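Local coordinates for twin-arginine translocation pathway signal protein (Burkholderia phytofirmans, PDB 2RJO) that probably serves as a periplasmic sugar-binding protein, enclosing galactose in the cleft between its two lobes, at residues I94-K99 with N148-E153. Sequence-based numbering, arbitrary orientation.
With GAL (beta-D-galactopyranose), chain B.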
loop_
_atom_site.group_PDB
_atom_site.type_symbol
_atom_site.label_atom_id
_atom_site.label_comp_id
_atom_site.label_asym_id
_atom_site.label_seq_id
_atom_site.Cartn_x
_atom_site.Cartn_y
_atom_site.Cartn_z
ATOM N N ILE A 94 6.515 5.863 -2.253
ATOM C CA ILE A 94 5.362 4.996 -2.441
ATOM C C ILE A 94 4.236 5.398 -1.492
ATOM O O ILE A 94 4.456 5.518 -0.293
ATOM C CB ILE A 94 5.700 3.518 -2.132
ATOM C CG1 ILE A 94 6.983 3.097 -2.851
ATOM C CG2 ILE A 94 4.551 2.626 -2.576
ATOM C CD1 ILE A 94 6.848 3.038 -4.353
ATOM N N TRP A 95 3.039 5.609 -2.032
ATOM C CA TRP A 95 1.868 5.937 -1.218
ATOM C C TRP A 95 1.753 7.310 -0.552
ATOM O O TRP A 95 0.886 8.099 -0.911
ATOM C CB TRP A 95 1.678 4.880 -0.115
ATOM C CG TRP A 95 1.232 3.499 -0.578
ATOM C CD1 TRP A 95 1.834 2.310 -0.291
ATOM C CD2 TRP A 95 0.096 3.180 -1.399
ATOM N NE1 TRP A 95 1.151 1.271 -0.882
ATOM C CE2 TRP A 95 0.081 1.776 -1.566
ATOM C CE3 TRP A 95 -0.906 3.941 -2.007
ATOM C CZ2 TRP A 95 -0.900 1.124 -2.319
ATOM C CZ3 TRP A 95 -1.886 3.284 -2.763
ATOM C CH2 TRP A 95 -1.869 1.896 -2.907
ATOM N N ASN A 96 2.612 7.586 0.427
ATOM C CA ASN A 96 2.522 8.831 1.195
ATOM C C ASN A 96 3.464 9.987 0.857
ATOM O O ASN A 96 4.676 9.817 0.762
ATOM C CB ASN A 96 2.667 8.521 2.695
ATOM C CG ASN A 96 1.699 7.459 3.184
ATOM O OD1 ASN A 96 0.486 7.606 3.077
ATOM N ND2 ASN A 96 2.240 6.378 3.732
ATOM N N LYS A 97 2.882 11.171 0.704
ATOM C CA LYS A 97 3.630 12.385 0.423
ATOM C C LYS A 97 2.671 13.569 0.419
ATOM O O LYS A 97 1.466 13.402 0.207
ATOM C CB LYS A 97 4.321 12.314 -0.943
ATOM C CG LYS A 97 3.405 12.624 -2.122
ATOM C CD LYS A 97 4.198 12.807 -3.409
ATOM C CE LYS A 97 3.305 13.255 -4.561
ATOM N NZ LYS A 97 2.731 14.624 -4.388
ATOM N N PRO A 98 3.196 14.783 0.660
ATOM C CA PRO A 98 2.343 15.975 0.664
ATOM C C PRO A 98 1.889 16.237 -0.768
ATOM O O PRO A 98 2.568 15.853 -1.715
ATOM C CB PRO A 98 3.279 17.074 1.167
ATOM C CG PRO A 98 4.328 16.321 1.959
ATOM C CD PRO A 98 4.564 15.114 1.100
ATOM N N LYS A 99 0.751 16.893 -0.935
ATOM C CA LYS A 99 0.273 17.179 -2.274
ATOM C C LYS A 99 1.282 18.029 -3.050
ATOM O O LYS A 99 1.533 17.778 -4.230
ATOM C CB LYS A 99 -1.069 17.906 -2.203
ATOM C CG LYS A 99 -1.708 18.181 -3.560
ATOM C CD LYS A 99 -2.833 19.204 -3.428
ATOM C CE LYS A 99 -3.460 19.520 -4.779
ATOM N NZ LYS A 99 -2.424 19.963 -5.768
ATOM N N ASN A 148 -2.374 9.336 6.261
ATOM C CA ASN A 148 -1.867 8.629 5.071
ATOM C C ASN A 148 -2.737 8.875 3.835
ATOM O O ASN A 148 -3.966 8.816 3.907
ATOM C CB ASN A 148 -1.800 7.119 5.340
ATOM C CG ASN A 148 -0.546 6.709 6.092
ATOM O OD1 ASN A 148 0.047 7.506 6.823
ATOM N ND2 ASN A 148 -0.145 5.449 5.929
ATOM N N VAL A 149 -2.098 9.135 2.698
ATOM C CA VAL A 149 -2.836 9.395 1.469
ATOM C C VAL A 149 -3.755 8.241 1.048
ATOM O O VAL A 149 -4.879 8.476 0.606
ATOM C CB VAL A 149 -1.886 9.732 0.316
ATOM C CG1 VAL A 149 -2.676 10.033 -0.947
ATOM C CG2 VAL A 149 -1.031 10.939 0.687
ATOM N N PRO A 150 -3.297 6.979 1.167
ATOM C CA PRO A 150 -4.211 5.904 0.757
ATOM C C PRO A 150 -5.379 5.733 1.727
ATOM O O PRO A 150 -6.482 5.365 1.324
ATOM C CB PRO A 150 -3.295 4.671 0.673
ATOM C CG PRO A 150 -2.211 4.967 1.664
ATOM C CD PRO A 150 -1.949 6.449 1.435
ATOM N N ALA A 151 -5.148 6.027 3.001
ATOM C CA ALA A 151 -6.204 5.917 4.006
ATOM C C ALA A 151 -7.308 6.929 3.704
ATOM O O ALA A 151 -8.495 6.631 3.819
ATOM C CB ALA A 151 -5.632 6.180 5.400
ATOM N N ILE A 152 -6.889 8.127 3.318
ATOM C CA ILE A 152 -7.792 9.219 2.993
ATOM C C ILE A 152 -8.561 8.934 1.703
ATOM O O ILE A 152 -9.780 9.137 1.632
ATOM C CB ILE A 152 -6.994 10.550 2.834
ATOM C CG1 ILE A 152 -6.407 10.969 4.176
ATOM C CG2 ILE A 152 -7.876 11.641 2.275
ATOM C CD1 ILE A 152 -5.471 12.174 4.077
ATOM N N GLU A 153 -7.853 8.451 0.690
ATOM C CA GLU A 153 -8.485 8.163 -0.587
ATOM C C GLU A 153 -9.439 6.974 -0.534
ATOM O O GLU A 153 -10.554 7.072 -1.022
ATOM C CB GLU A 153 -7.421 7.939 -1.670
ATOM C CG GLU A 153 -6.410 9.062 -1.757
ATOM C CD GLU A 153 -5.563 9.009 -3.017
ATOM O OE1 GLU A 153 -5.138 7.902 -3.417
ATOM O OE2 GLU A 153 -5.309 10.086 -3.599
HETATM C C1 GAL B . 0.161 -0.349 4.654
HETATM C C2 GAL B . -1.101 -0.778 3.871
HETATM C C3 GAL B . -0.955 -0.313 2.405
HETATM C C4 GAL B . -0.797 1.217 2.387
HETATM C C5 GAL B . 0.470 1.551 3.224
HETATM C C6 GAL B . 0.655 3.054 3.237
HETATM O O1 GAL B . 0.022 -0.764 6.026
HETATM O O2 GAL B . -1.225 -2.199 3.904
HETATM O O3 GAL B . -2.117 -0.669 1.659
HETATM O O4 GAL B . -1.943 1.807 3.000
HETATM O O5 GAL B . 0.310 1.098 4.609
HETATM O O6 GAL B . 1.815 3.338 3.996
#
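Asn96 reaches the first turn of helix 149-163 with its amide oxygen: OD1 lies 3.0 Å from Val149 N, a weak hydrogen bond because the N-H...O angle is just 134°. The same oxygen sits 3.2 Å from Pro150 CD. In Asn96, CG is anti to the carbonyl carbon (chi1 -53°), a rotation that helps turn OD1 to the helix start and ND2 to the sugar. From the other end of that amide, ND2 gives a weak bond of 3.1 Å to O6 of the galactose and a second hydrogen bond to Pro71 O. The Asn148 side chain crosses this amide with the two planes 54° apart.

Beside it, Trp95 offers one indole face to the pyranose, whose C4 stands 3.8 Å above the ring plane, offset toward the rim. Pro150 meets the indole obliquely, its CB 3.7 Å from Trp95 CE3, while its CG comes within 3.4 Å of galactose O4. Val149 packs against the loop backbone, with CB 3.4 Å from Trp95 O.

Other pocket residues hold the indole in turn: Tyr19 OH is hydrogen-bonded to Trp95 NE1, Trp251 meets the ring edge-to-face, and Arg154, itself hydrogen-bonded to the galactose, adds a cation-pi contact. The contact joins the loop after strand 90-94 of one lobe to a helix of the other, consistent with a closed, ligand-bound periplasmic binding protein. Here the sugar gains CH-pi packing and a weak amide bridge from O6 to the opposing lobe, supplementing hydrogen bonds from Asp70, Asp231 and others.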